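PDB 2EKL: D-3-phosphoglycerate dehydrogenase from Sulfolobus tokodaii, which binds NAD and probably oxidises D-3-phosphoglycerate in the first step of the phosphorylated pathway of serine biosynthesis. Local coordinates for residues E192-S197 and F219-D224; S197-L202 and N225-N230. One frame throughout, in Å; residues are numbered along the deposited sequence.

The two contacts hold consecutive elements of one Rossmann-type nucleotide-binding domain and share Ser197, where helix 190-196 turns into strand 199-202. Contact 2 is the buried one: two neighbouring parallel strands joined directly by backbone hydrogen bonds, with mostly aliphatic side chains on both faces. Contact 1 lies farther out, only partly buried, where two helix ends meet without any direct hydrogen bond and depend on leucine packing, a lysine chain and bridging waters. Leu194 packs on Ile200, and Met222 and Phe219 pack on Ile228, so the helices cover the strands. At the edge, Lys223 of contact 1 forms a salt bridge with Asp198 of contact 2.

Contact 1: E192-S197 and F219-D224; sequences ELLKNS and FELMKD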
loop_
_atom_site.group_PDB
_atom_site.type_symbol
_atom_site.label_atom_id
_atom_site.label_comp_id
_atom_site.label_asym_id
_atom_site.label_seq_id
_atom_site.Cartn_x
_atom_site.Cartn_y
_atom_site.Cartn_z
ATOM N N GLU A 192 -6.958 4.366 -25.735
ATOM C CA GLU A 192 -5.678 5.001 -25.461
ATOM C C GLU A 192 -5.190 4.641 -24.065
ATOM O O GLU A 192 -4.003 4.380 -23.864
ATOM C CB GLU A 192 -5.780 6.526 -25.595
ATOM C CG GLU A 192 -4.415 7.210 -25.630
ATOM C CD GLU A 192 -4.498 8.716 -25.808
ATOM O OE1 GLU A 192 -5.228 9.175 -26.712
ATOM O OE2 GLU A 192 -3.821 9.442 -25.050
ATOM N N LEU A 193 -6.108 4.635 -23.103
ATOM C CA LEU A 193 -5.763 4.294 -21.729
ATOM C C LEU A 193 -5.191 2.882 -21.681
ATOM O O LEU A 193 -4.122 2.655 -21.113
ATOM C CB LEU A 193 -7.000 4.384 -20.825
ATOM C CG LEU A 193 -6.792 4.125 -19.323
ATOM C CD1 LEU A 193 -7.851 4.869 -18.527
ATOM C CD2 LEU A 193 -6.846 2.627 -19.023
ATOM N N LEU A 194 -5.896 1.940 -22.297
ATOM C CA LEU A 194 -5.452 0.550 -22.316
ATOM C C LEU A 194 -4.098 0.364 -23.002
ATOM O O LEU A 194 -3.235 -0.343 -22.500
ATOM C CB LEU A 194 -6.508 -0.326 -22.997
ATOM C CG LEU A 194 -7.852 -0.406 -22.262
ATOM C CD1 LEU A 194 -8.888 -1.066 -23.148
ATOM C CD2 LEU A 194 -7.679 -1.179 -20.950
ATOM N N LYS A 195 -3.897 1.008 -24.143
ATOM C CA LYS A 195 -2.634 0.860 -24.858
ATOM C C LYS A 195 -1.421 1.478 -24.160
ATOM O O LYS A 195 -0.287 1.057 -24.394
ATOM C CB LYS A 195 -2.759 1.459 -26.265
ATOM C CG LYS A 195 -3.843 0.812 -27.118
ATOM C CD LYS A 195 -3.994 1.512 -28.460
ATOM C CE LYS A 195 -2.721 1.428 -29.283
ATOM N NZ LYS A 195 -2.375 0.021 -29.627
ATOM N N ASN A 196 -1.653 2.455 -23.289
ATOM C CA ASN A 196 -0.549 3.145 -22.624
ATOM C C ASN A 196 -0.384 2.983 -21.112
ATOM O O ASN A 196 0.536 3.560 -20.534
ATOM C CB ASN A 196 -0.640 4.641 -22.948
ATOM C CG ASN A 196 -0.447 4.929 -24.427
ATOM O OD1 ASN A 196 0.676 4.900 -24.934
ATOM N ND2 ASN A 196 -1.543 5.193 -25.128
ATOM N N SER A 197 -1.242 2.203 -20.466
ATOM C CA SER A 197 -1.145 2.061 -19.014
ATOM C C SER A 197 -0.350 0.865 -18.508
ATOM O O SER A 197 -0.532 -0.259 -18.972
ATOM C CB SER A 197 -2.547 2.022 -18.398
ATOM O OG SER A 197 -3.223 3.254 -18.598
ATOM N N PHE A 219 -8.292 -6.677 -22.994
ATOM C CA PHE A 219 -7.115 -7.394 -22.511
ATOM C C PHE A 219 -6.052 -7.452 -23.608
ATOM O O PHE A 219 -4.858 -7.349 -23.336
ATOM C CB PHE A 219 -7.487 -8.821 -22.090
ATOM C CG PHE A 219 -7.942 -8.938 -20.662
ATOM C CD1 PHE A 219 -7.033 -8.809 -19.614
ATOM C CD2 PHE A 219 -9.280 -9.167 -20.361
ATOM C CE1 PHE A 219 -7.448 -8.903 -18.289
ATOM C CE2 PHE A 219 -9.711 -9.262 -19.033
ATOM C CZ PHE A 219 -8.791 -9.129 -17.997
ATOM N N GLU A 220 -6.491 -7.620 -24.851
ATOM C CA GLU A 220 -5.557 -7.698 -25.966
ATOM C C GLU A 220 -4.843 -6.363 -26.187
ATOM O O GLU A 220 -3.669 -6.329 -26.553
ATOM C CB GLU A 220 -6.301 -8.116 -27.240
ATOM C CG GLU A 220 -5.402 -8.543 -28.392
ATOM C CD GLU A 220 -4.461 -9.680 -28.019
ATOM O OE1 GLU A 220 -4.916 -10.651 -27.379
ATOM O OE2 GLU A 220 -3.265 -9.605 -28.370
ATOM N N LEU A 221 -5.557 -5.265 -25.956
ATOM C CA LEU A 221 -5.001 -3.928 -26.132
ATOM C C LEU A 221 -3.985 -3.553 -25.057
ATOM O O LEU A 221 -3.131 -2.698 -25.274
ATOM C CB LEU A 221 -6.122 -2.885 -26.122
ATOM C CG LEU A 221 -6.942 -2.675 -27.399
ATOM C CD1 LEU A 221 -8.223 -1.920 -27.067
ATOM C CD2 LEU A 221 -6.106 -1.909 -28.419
ATOM N N MET A 222 -4.079 -4.197 -23.900
ATOM C CA MET A 222 -3.190 -3.888 -22.789
ATOM C C MET A 222 -1.704 -4.079 -23.046
ATOM O O MET A 222 -1.293 -4.832 -23.934
ATOM C CB MET A 222 -3.588 -4.706 -21.560
ATOM C CG MET A 222 -4.926 -4.324 -20.972
ATOM S SD MET A 222 -5.329 -5.414 -19.608
ATOM C CE MET A 222 -7.066 -5.069 -19.395
ATOM N N LYS A 223 -0.897 -3.380 -22.253
ATOM C CA LYS A 223 0.550 -3.487 -22.360
ATOM C C LYS A 223 0.968 -4.785 -21.689
ATOM O O LYS A 223 0.245 -5.316 -20.848
ATOM C CB LYS A 223 1.246 -2.326 -21.638
ATOM C CG LYS A 223 1.014 -0.955 -22.240
ATOM C CD LYS A 223 1.890 0.103 -21.563
ATOM C CE LYS A 223 3.375 -0.193 -21.764
ATOM N NZ LYS A 223 4.275 0.851 -21.173
ATOM N N ASP A 224 2.134 -5.296 -22.065
ATOM C CA ASP A 224 2.650 -6.510 -21.449
ATOM C C ASP A 224 3.047 -6.168 -20.014
ATOM O O ASP A 224 3.507 -5.057 -19.739
ATOM C CB ASP A 224 3.874 -7.024 -22.214
ATOM C CG ASP A 224 3.532 -7.502 -23.612
ATOM O OD1 ASP A 224 2.555 -8.269 -23.753
ATOM O OD2 ASP A 224 4.242 -7.121 -24.569
HETATM O O HOH W 1 -2.331 -1.758 -20.316
HETATM O O HOH W 2 3.145 3.621 -21.270
#
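Leu194 overlaps Leu221 at about a right angle, CB against CB at 4.1 Å, and the CD1 methyls of the two leucines also meet. The CD2 methyl of Leu194 leans on CG of Met222 at 4.2 Å. With CG of Leu194 anti to the carbonyl carbon (chi1 -65°), both branches are carried along 219-224. On the outer side, Leu221 turns CD2 to the aliphatic part of Lys195, lying 3.8 Å from CG of that lysine, whose chain bends at its last two torsions. The backbones come close as well: CA of Met222 directs its hydrogen almost straight at O of Leu194, a CA-H...O contact of 3.6 Å. These are the C-terminal ends of helices 190-196 and 216-221, which lie beside each other on one face of the Rossmann-type sheet, each leading into a strand of it. No direct hydrogen bond joins the segments; instead one water donates to O of Leu194 and O of Ser197 and accepts from N of Lys223, tying together polar backbone atoms at the two helix ends. Within 192-197, OG of Ser197 donates to O of Leu193 at 2.7 Å; the same carbonyl accepts the backbone N-H of Asn196 from the opposite face of its plane. Lys223 crosses the C-terminal end of helix 190-196, CG 3.2 Å from O of Lys195 and CD 3.6 Å from O of Ser197. A bend at chi3 (62°) carries the ammonium past these carbonyls to its salt-bridge partner Asp198, while a second water links NZ to O of Asn196. A methionine here would probably leave the Asp198 carboxylate without its charged mate and break this second water bridge.

Contact 2: S197-L202 and N225-N230; sequences SDVISL and NVIIVN
This is a parallel strand pairing within the seven-stranded sheet of the NAD-binding domain, strand 199-202 running beside strand 226-230 at 14°. Four backbone hydrogen bonds join them, Ile227 N to Asp198 O, Ile200 N to Ile227 O, Val229 N to Ile200 O and Leu202 N to Val229 O, the donors alternating between the strands as parallel pairing requires; Val229 N lies 2.8 Å from Ile200 O. On one face Val199 and Ile227 lie side by side, CG2 of the valine 4.1 Å from CB of the isoleucine, and helix 102-118 covers them. On the other, CD1 of Ile200 meets CG2 of Val226 at 3.9 Å, and Leu202 lies across the amide of Asn230. With CG of Asn230 trans to the backbone N (chi1 -173°), its amide is brought beside Leu202, OD1 of Asn230 lying 3.8 Å from CB of the leucine; the amide is fixed by Ser232 at OD1 and by Tyr254 and Arg233 O at ND2. A water donates to both O of Asp198 and O of Asn225 near the N-terminal end of the pairing. Helix 216-221 connects the two strands as a beta-alpha-beta crossover, and their C-terminal ends lead to the NAD-binding residues Val204 and Thr231, as in a Rossmann fold.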
loop_
_atom_site.group_PDB
_atom_site.type_symbol
_atom_site.label_atom_id
_atom_site.label_comp_id
_atom_site.label_asym_id
_atom_site.label_seq_id
_atom_site.Cartn_x
_atom_site.Cartn_y
_atom_site.Cartn_z
ATOM N N SER A 197 -1.242 2.203 -20.466
ATOM C CA SER A 197 -1.145 2.061 -19.014
ATOM C C SER A 197 -0.350 0.865 -18.508
ATOM O O SER A 197 -0.532 -0.259 -18.972
ATOM C CB SER A 197 -2.547 2.022 -18.398
ATOM O OG SER A 197 -3.223 3.254 -18.598
ATOM N N ASP A 198 0.527 1.123 -17.543
ATOM C CA ASP A 198 1.331 0.067 -16.938
ATOM C C ASP A 198 0.507 -0.501 -15.787
ATOM O O ASP A 198 0.650 -1.662 -15.411
ATOM C CB ASP A 198 2.654 0.647 -16.441
ATOM C CG ASP A 198 3.456 1.285 -17.562
ATOM O OD1 ASP A 198 3.879 0.551 -18.479
ATOM O OD2 ASP A 198 3.647 2.520 -17.538
ATOM N N VAL A 199 -0.364 0.343 -15.241
ATOM C CA VAL A 199 -1.259 -0.043 -14.158
ATOM C C VAL A 199 -2.650 0.447 -14.537
ATOM O O VAL A 199 -2.808 1.571 -15.018
ATOM C CB VAL A 199 -0.872 0.619 -12.812
ATOM C CG1 VAL A 199 -1.878 0.226 -11.726
ATOM C CG2 VAL A 199 0.536 0.201 -12.402
ATOM N N ILE A 200 -3.650 -0.401 -14.334
ATOM C CA ILE A 200 -5.034 -0.042 -14.625
ATOM C C ILE A 200 -5.821 -0.220 -13.334
ATOM O O ILE A 200 -5.768 -1.286 -12.721
ATOM C CB ILE A 200 -5.636 -0.961 -15.703
ATOM C CG1 ILE A 200 -4.855 -0.800 -17.009
ATOM C CG2 ILE A 200 -7.112 -0.617 -15.925
ATOM C CD1 ILE A 200 -5.274 -1.767 -18.094
ATOM N N SER A 201 -6.540 0.817 -12.913
ATOM C CA SER A 201 -7.319 0.733 -11.682
ATOM C C SER A 201 -8.794 0.964 -12.003
ATOM O O SER A 201 -9.160 1.993 -12.571
ATOM C CB SER A 201 -6.809 1.764 -10.670
ATOM O OG SER A 201 -7.312 1.498 -9.375
ATOM N N LEU A 202 -9.633 0.002 -11.628
ATOM C CA LEU A 202 -11.066 0.066 -11.914
ATOM C C LEU A 202 -11.888 0.643 -10.768
ATOM O O LEU A 202 -11.815 0.165 -9.636
ATOM C CB LEU A 202 -11.574 -1.333 -12.263
ATOM C CG LEU A 202 -10.740 -2.080 -13.308
ATOM C CD1 LEU A 202 -11.306 -3.476 -13.497
ATOM C CD2 LEU A 202 -10.737 -1.312 -14.633
ATOM N N ASN A 225 2.862 -7.122 -19.106
ATOM C CA ASN A 225 3.201 -6.946 -17.694
ATOM C C ASN A 225 2.346 -5.918 -16.970
ATOM O O ASN A 225 2.772 -5.342 -15.969
ATOM C CB ASN A 225 4.675 -6.573 -17.542
ATOM C CG ASN A 225 5.589 -7.725 -17.855
ATOM O OD1 ASN A 225 6.381 -7.671 -18.797
ATOM N ND2 ASN A 225 5.480 -8.789 -17.067
ATOM N N VAL A 226 1.137 -5.698 -17.471
ATOM C CA VAL A 226 0.228 -4.741 -16.857
ATOM C C VAL A 226 -0.205 -5.234 -15.478
ATOM O O VAL A 226 -0.279 -6.441 -15.231
ATOM C CB VAL A 226 -1.030 -4.530 -17.745
ATOM C CG1 VAL A 226 -1.825 -5.834 -17.849
ATOM C CG2 VAL A 226 -1.903 -3.421 -17.176
ATOM N N ILE A 227 -0.453 -4.291 -14.575
ATOM C CA ILE A 227 -0.934 -4.599 -13.234
ATOM C C ILE A 227 -2.356 -4.054 -13.215
ATOM O O ILE A 227 -2.587 -2.890 -13.557
ATOM C CB ILE A 227 -0.111 -3.885 -12.134
ATOM C CG1 ILE A 227 1.294 -4.480 -12.061
ATOM C CG2 ILE A 227 -0.812 -4.026 -10.782
ATOM C CD1 ILE A 227 2.217 -3.744 -11.111
ATOM N N ILE A 228 -3.312 -4.897 -12.851
ATOM C CA ILE A 228 -4.708 -4.478 -12.811
ATOM C C ILE A 228 -5.226 -4.499 -11.377
ATOM O O ILE A 228 -5.109 -5.509 -10.690
ATOM C CB ILE A 228 -5.588 -5.416 -13.674
ATOM C CG1 ILE A 228 -5.033 -5.482 -15.100
ATOM C CG2 ILE A 228 -7.025 -4.918 -13.686
ATOM C CD1 ILE A 228 -5.749 -6.505 -16.002
ATOM N N VAL A 229 -5.795 -3.380 -10.935
ATOM C CA VAL A 229 -6.327 -3.281 -9.576
ATOM C C VAL A 229 -7.829 -3.064 -9.663
ATOM O O VAL A 229 -8.302 -2.289 -10.495
ATOM C CB VAL A 229 -5.693 -2.095 -8.802
ATOM C CG1 VAL A 229 -6.221 -2.061 -7.366
ATOM C CG2 VAL A 229 -4.178 -2.231 -8.796
ATOM N N ASN A 230 -8.582 -3.741 -8.805
ATOM C CA ASN A 230 -10.030 -3.598 -8.827
ATOM C C ASN A 230 -10.645 -3.553 -7.432
ATOM O O ASN A 230 -10.616 -4.540 -6.703
ATOM C CB ASN A 230 -10.651 -4.758 -9.621
ATOM C CG ASN A 230 -12.156 -4.594 -9.831
ATOM O OD1 ASN A 230 -12.753 -3.601 -9.417
ATOM N ND2 ASN A 230 -12.770 -5.576 -10.481
HETATM O O HOH W 3 3.101 -2.894 -14.798
HETATM O O HOH W 4 -9.491 -0.446 -8.481
#